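Local coordinates for protein 5'-deoxynucleotidase (Pyrococcus horikoshii, PDB 2CQZ) that probably hydrolyses 2'-deoxyribonucleoside 5'-phosphates to the deoxyribonucleoside and phosphate, as a metal-dependent homodimeric enzyme of the HD-domain family, at residues K56-H70 and E111-V123. Sequence-based numbering, arbitrary orientation.
Sequences KRIDVEKALKMAIVH and EYQECSSPEAQLV. With NI (nickel (II) ion), chain G.
E111 OE1 accepts from two donors: K62 NZ, 2.8 Å away, comes in on its syn side, and S117 OG takes the anti lone pair. In this all-helical HD-domain fold, the grip ties helix 60-69 to the turn between helices 106-114 and 118-140, where S117 OG also caps A120 N. Were E111 an alanine, K62 NZ would probably lose its close carboxylate partner, keeping the long salt bridge to E119, and the S117 hydroxyl its acceptor. E119, bent at chi2 (66°), brings OE2 to the backbone N of D59, the N-cap residue of helix 60-69, at 2.9 Å in a nearly straight bond.

Between the polar end and the metal, M66 enters as a knob among E111, Y112, A120 and V123; its SD lies 3.6 Å from A120 CA, and its chain bends at chi3 to lay CE against the E111 carboxylate. Nearer the nickel, H70 sets CB over one face of the Y112 ring, and its own ring meets that face in an offset edge-to-face pair. H36, D71 and D127 complete the nickel site. H70 ND1 donates to A67 O at 2.6 Å, fixing the imidazole's rotation while NE2 binds nickel at 2.4 Å.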
loop_
_atom_site.group_PDB
_atom_site.type_symbol
_atom_site.label_atom_id
_atom_site.label_comp_id
_atom_site.label_asym_id
_atom_site.label_seq_id
_atom_site.Cartn_x
_atom_site.Cartn_y
_atom_site.Cartn_z
ATOM N N LYS A 56 -41.761 -14.605 -4.111
ATOM C CA LYS A 56 -41.675 -13.152 -4.059
ATOM C C LYS A 56 -41.119 -12.623 -5.388
ATOM O O LYS A 56 -39.942 -12.813 -5.694
ATOM C CB LYS A 56 -40.790 -12.721 -2.888
ATOM C CG LYS A 56 -40.742 -11.220 -2.670
ATOM C CD LYS A 56 -42.131 -10.629 -2.468
ATOM C CE LYS A 56 -42.032 -9.154 -2.079
ATOM N NZ LYS A 56 -43.346 -8.468 -1.952
ATOM N N ARG A 57 -41.976 -11.976 -6.180
ATOM C CA ARG A 57 -41.552 -11.436 -7.472
ATOM C C ARG A 57 -40.846 -10.095 -7.302
ATOM O O ARG A 57 -41.321 -9.228 -6.576
ATOM C CB ARG A 57 -42.744 -11.242 -8.413
ATOM C CG ARG A 57 -42.380 -11.201 -9.916
ATOM C CD ARG A 57 -40.930 -10.825 -10.199
ATOM N NE ARG A 57 -40.716 -10.455 -11.592
ATOM C CZ ARG A 57 -41.230 -9.359 -12.147
ATOM N NH1 ARG A 57 -41.998 -8.539 -11.429
ATOM N NH2 ARG A 57 -40.923 -9.044 -13.403
ATOM N N ILE A 58 -39.703 -9.935 -7.966
ATOM C CA ILE A 58 -38.929 -8.694 -7.896
ATOM C C ILE A 58 -38.690 -8.111 -9.294
ATOM O O ILE A 58 -38.624 -8.848 -10.280
ATOM C CB ILE A 58 -37.535 -8.938 -7.244
ATOM C CG1 ILE A 58 -37.710 -9.354 -5.771
ATOM C CG2 ILE A 58 -36.608 -7.727 -7.518
ATOM C CD1 ILE A 58 -37.525 -8.259 -4.708
ATOM N N ASP A 59 -38.593 -6.783 -9.370
ATOM C CA ASP A 59 -38.276 -6.104 -10.624
ATOM C C ASP A 59 -36.739 -6.126 -10.590
ATOM O O ASP A 59 -36.091 -5.184 -10.114
ATOM C CB ASP A 59 -38.769 -4.649 -10.621
ATOM C CG ASP A 59 -38.531 -3.950 -11.955
ATOM O OD1 ASP A 59 -37.631 -4.382 -12.709
ATOM O OD2 ASP A 59 -39.233 -2.965 -12.257
ATOM N N VAL A 60 -36.167 -7.222 -11.071
ATOM C CA VAL A 60 -34.723 -7.391 -11.065
ATOM C C VAL A 60 -33.970 -6.268 -11.751
ATOM O O VAL A 60 -32.959 -5.795 -11.231
ATOM C CB VAL A 60 -34.318 -8.722 -11.709
ATOM C CG1 VAL A 60 -32.796 -8.870 -11.682
ATOM C CG2 VAL A 60 -34.980 -9.870 -10.961
ATOM N N GLU A 61 -34.452 -5.833 -12.908
ATOM C CA GLU A 61 -33.770 -4.757 -13.610
ATOM C C GLU A 61 -33.637 -3.553 -12.698
ATOM O O GLU A 61 -32.541 -3.011 -12.535
ATOM C CB GLU A 61 -34.519 -4.349 -14.875
ATOM C CG GLU A 61 -33.710 -3.400 -15.757
ATOM C CD GLU A 61 -34.456 -2.981 -17.003
ATOM O OE1 GLU A 61 -34.953 -3.871 -17.735
ATOM O OE2 GLU A 61 -34.535 -1.758 -17.247
ATOM N N LYS A 62 -34.746 -3.137 -12.091
ATOM C CA LYS A 62 -34.704 -1.986 -11.199
ATOM C C LYS A 62 -33.776 -2.207 -10.017
ATOM O O LYS A 62 -33.026 -1.311 -9.630
ATOM C CB LYS A 62 -36.083 -1.635 -10.660
ATOM C CG LYS A 62 -36.065 -0.281 -9.975
ATOM C CD LYS A 62 -37.190 -0.117 -8.993
ATOM C CE LYS A 62 -38.551 -0.074 -9.658
ATOM N NZ LYS A 62 -39.588 0.045 -8.588
ATOM N N ALA A 63 -33.825 -3.398 -9.434
ATOM C CA ALA A 63 -32.967 -3.701 -8.292
ATOM C C ALA A 63 -31.483 -3.592 -8.651
ATOM O O ALA A 63 -30.700 -2.986 -7.908
ATOM C CB ALA A 63 -33.268 -5.096 -7.765
ATOM N N LEU A 64 -31.096 -4.179 -9.784
ATOM C CA LEU A 64 -29.703 -4.138 -10.200
ATOM C C LEU A 64 -29.232 -2.720 -10.487
ATOM O O LEU A 64 -28.109 -2.362 -10.140
ATOM C CB LEU A 64 -29.478 -5.046 -11.414
ATOM C CG LEU A 64 -29.596 -6.551 -11.131
ATOM C CD1 LEU A 64 -29.314 -7.327 -12.403
ATOM C CD2 LEU A 64 -28.616 -6.970 -10.029
ATOM N N LYS A 65 -30.077 -1.903 -11.107
ATOM C CA LYS A 65 -29.688 -0.521 -11.378
ATOM C C LYS A 65 -29.575 0.210 -10.055
ATOM O O LYS A 65 -28.642 0.978 -9.831
ATOM C CB LYS A 65 -30.719 0.194 -12.251
ATOM C CG LYS A 65 -30.761 -0.255 -13.699
ATOM C CD LYS A 65 -31.804 0.554 -14.452
ATOM C CE LYS A 65 -31.955 0.077 -15.883
ATOM N NZ LYS A 65 -32.874 0.960 -16.653
ATOM N N MET A 66 -30.533 -0.042 -9.172
ATOM C CA MET A 66 -30.561 0.600 -7.861
ATOM C C MET A 66 -29.326 0.226 -7.041
ATOM O O MET A 66 -28.797 1.039 -6.286
ATOM C CB MET A 66 -31.837 0.194 -7.128
ATOM C CG MET A 66 -32.178 1.032 -5.919
ATOM S SD MET A 66 -33.755 0.493 -5.200
ATOM C CE MET A 66 -34.950 1.267 -6.345
ATOM N N ALA A 67 -28.859 -1.008 -7.190
ATOM C CA ALA A 67 -27.673 -1.436 -6.458
ATOM C C ALA A 67 -26.428 -0.742 -7.026
ATOM O O ALA A 67 -25.547 -0.324 -6.284
ATOM C CB ALA A 67 -27.518 -2.965 -6.541
ATOM N N ILE A 68 -26.371 -0.621 -8.346
ATOM C CA ILE A 68 -25.236 -0.000 -9.015
ATOM C C ILE A 68 -25.121 1.493 -8.712
ATOM O O ILE A 68 -24.022 2.034 -8.545
ATOM C CB ILE A 68 -25.342 -0.186 -10.552
ATOM C CG1 ILE A 68 -25.169 -1.660 -10.909
ATOM C CG2 ILE A 68 -24.301 0.661 -11.255
ATOM C CD1 ILE A 68 -25.399 -1.975 -12.376
ATOM N N VAL A 69 -26.267 2.148 -8.617
ATOM C CA VAL A 69 -26.316 3.582 -8.390
ATOM C C VAL A 69 -26.414 4.050 -6.928
ATOM O O VAL A 69 -26.085 5.203 -6.619
ATOM C CB VAL A 69 -27.492 4.166 -9.215
ATOM C CG1 VAL A 69 -27.707 5.626 -8.891
ATOM C CG2 VAL A 69 -27.207 3.995 -10.707
ATOM N N HIS A 70 -26.811 3.153 -6.027
ATOM C CA HIS A 70 -27.002 3.529 -4.633
ATOM C C HIS A 70 -25.948 4.388 -3.936
ATOM O O HIS A 70 -26.317 5.265 -3.150
ATOM C CB HIS A 70 -27.353 2.297 -3.778
ATOM C CG HIS A 70 -26.177 1.591 -3.173
ATOM N ND1 HIS A 70 -25.333 0.781 -3.902
ATOM C CD2 HIS A 70 -25.724 1.551 -1.896
ATOM C CE1 HIS A 70 -24.412 0.274 -3.103
ATOM N NE2 HIS A 70 -24.626 0.726 -1.881
ATOM N N GLU A 111 -36.253 6.377 -4.452
ATOM C CA GLU A 111 -36.955 5.161 -4.039
ATOM C C GLU A 111 -36.100 4.338 -3.082
ATOM O O GLU A 111 -36.613 3.721 -2.148
ATOM C CB GLU A 111 -37.329 4.319 -5.271
ATOM C CG GLU A 111 -37.869 2.918 -4.971
ATOM C CD GLU A 111 -38.319 2.186 -6.232
ATOM O OE1 GLU A 111 -38.652 0.983 -6.150
ATOM O OE2 GLU A 111 -38.343 2.817 -7.311
ATOM N N TYR A 112 -34.791 4.338 -3.308
ATOM C CA TYR A 112 -33.882 3.580 -2.463
ATOM C C TYR A 112 -33.915 4.070 -1.022
ATOM O O TYR A 112 -33.986 3.264 -0.093
ATOM C CB TYR A 112 -32.454 3.670 -3.019
ATOM C CG TYR A 112 -31.393 3.070 -2.121
ATOM C CD1 TYR A 112 -31.405 1.713 -1.793
ATOM C CD2 TYR A 112 -30.381 3.869 -1.585
ATOM C CE1 TYR A 112 -30.434 1.167 -0.950
ATOM C CE2 TYR A 112 -29.411 3.338 -0.745
ATOM C CZ TYR A 112 -29.445 1.990 -0.432
ATOM O OH TYR A 112 -28.501 1.473 0.414
ATOM N N GLN A 113 -33.865 5.389 -0.842
ATOM C CA GLN A 113 -33.876 5.990 0.491
ATOM C C GLN A 113 -35.189 5.755 1.233
ATOM O O GLN A 113 -35.212 5.734 2.463
ATOM C CB GLN A 113 -33.615 7.497 0.404
ATOM C CG GLN A 113 -32.261 7.868 -0.167
ATOM C CD GLN A 113 -31.105 7.412 0.710
ATOM O OE1 GLN A 113 -30.337 6.523 0.335
ATOM N NE2 GLN A 113 -30.977 8.023 1.887
ATOM N N GLU A 114 -36.281 5.587 0.492
ATOM C CA GLU A 114 -37.578 5.362 1.109
ATOM C C GLU A 114 -37.650 3.980 1.724
ATOM O O GLU A 114 -38.388 3.751 2.684
ATOM C CB GLU A 114 -38.692 5.523 0.081
ATOM C CG GLU A 114 -39.145 6.955 -0.112
ATOM C CD GLU A 114 -40.160 7.069 -1.221
ATOM O OE1 GLU A 114 -41.081 6.222 -1.260
ATOM O OE2 GLU A 114 -40.037 8.001 -2.046
ATOM N N CYS A 115 -36.893 3.057 1.147
ATOM C CA CYS A 115 -36.837 1.692 1.645
ATOM C C CYS A 115 -38.236 1.099 1.852
ATOM O O CYS A 115 -38.516 0.479 2.884
ATOM C CB CYS A 115 -36.047 1.687 2.959
ATOM S SG CYS A 115 -35.480 0.071 3.522
ATOM N N SER A 116 -39.109 1.285 0.863
ATOM C CA SER A 116 -40.474 0.766 0.939
ATOM C C SER A 116 -40.722 -0.392 -0.011
ATOM O O SER A 116 -41.196 -1.451 0.402
ATOM C CB SER A 116 -41.496 1.873 0.631
ATOM O OG SER A 116 -41.375 2.947 1.544
ATOM N N SER A 117 -40.412 -0.176 -1.287
ATOM C CA SER A 117 -40.623 -1.194 -2.310
ATOM C C SER A 117 -39.733 -2.414 -2.095
ATOM O O SER A 117 -38.711 -2.338 -1.416
ATOM C CB SER A 117 -40.360 -0.607 -3.704
ATOM O OG SER A 117 -38.975 -0.401 -3.939
ATOM N N PRO A 118 -40.120 -3.561 -2.665
ATOM C CA PRO A 118 -39.355 -4.807 -2.540
ATOM C C PRO A 118 -37.920 -4.615 -3.036
ATOM O O PRO A 118 -36.969 -5.060 -2.399
ATOM C CB PRO A 118 -40.133 -5.777 -3.424
ATOM C CG PRO A 118 -41.515 -5.257 -3.350
ATOM C CD PRO A 118 -41.329 -3.777 -3.471
ATOM N N GLU A 119 -37.772 -3.943 -4.176
ATOM C CA GLU A 119 -36.457 -3.705 -4.738
ATOM C C GLU A 119 -35.604 -2.868 -3.798
ATOM O O GLU A 119 -34.443 -3.210 -3.534
ATOM C CB GLU A 119 -36.565 -2.997 -6.089
ATOM C CG GLU A 119 -37.313 -3.777 -7.165
ATOM C CD GLU A 119 -38.781 -3.956 -6.832
ATOM O OE1 GLU A 119 -39.379 -3.018 -6.258
ATOM O OE2 GLU A 119 -39.339 -5.025 -7.154
ATOM N N ALA A 120 -36.179 -1.773 -3.296
ATOM C CA ALA A 120 -35.462 -0.868 -2.392
ATOM C C ALA A 120 -34.978 -1.563 -1.134
ATOM O O ALA A 120 -33.896 -1.260 -0.627
ATOM C CB ALA A 120 -36.345 0.319 -2.014
ATOM N N GLN A 121 -35.776 -2.492 -0.622
ATOM C CA GLN A 121 -35.392 -3.213 0.588
ATOM C C GLN A 121 -34.331 -4.246 0.280
ATOM O O GLN A 121 -33.421 -4.461 1.078
ATOM C CB GLN A 121 -36.614 -3.872 1.224
ATOM C CG GLN A 121 -37.308 -2.972 2.239
ATOM C CD GLN A 121 -38.634 -3.528 2.721
ATOM O OE1 GLN A 121 -38.823 -4.747 2.826
ATOM N NE2 GLN A 121 -39.560 -2.629 3.038
ATOM N N LEU A 122 -34.449 -4.871 -0.887
ATOM C CA LEU A 122 -33.488 -5.867 -1.336
ATOM C C LEU A 122 -32.084 -5.256 -1.422
ATOM O O LEU A 122 -31.102 -5.829 -0.935
ATOM C CB LEU A 122 -33.891 -6.383 -2.715
ATOM C CG LEU A 122 -32.887 -7.312 -3.402
ATOM C CD1 LEU A 122 -32.695 -8.549 -2.548
ATOM C CD2 LEU A 122 -33.385 -7.689 -4.794
ATOM N N VAL A 123 -31.986 -4.091 -2.052
ATOM C CA VAL A 123 -30.692 -3.446 -2.192
ATOM C C VAL A 123 -30.156 -3.062 -0.826
ATOM O O VAL A 123 -28.959 -3.184 -0.564
ATOM C CB VAL A 123 -30.776 -2.174 -3.078
ATOM C CG1 VAL A 123 -29.407 -1.522 -3.176
ATOM C CG2 VAL A 123 -31.302 -2.537 -4.468
HETATM NI NI NI G . -23.496 0.990 0.243
#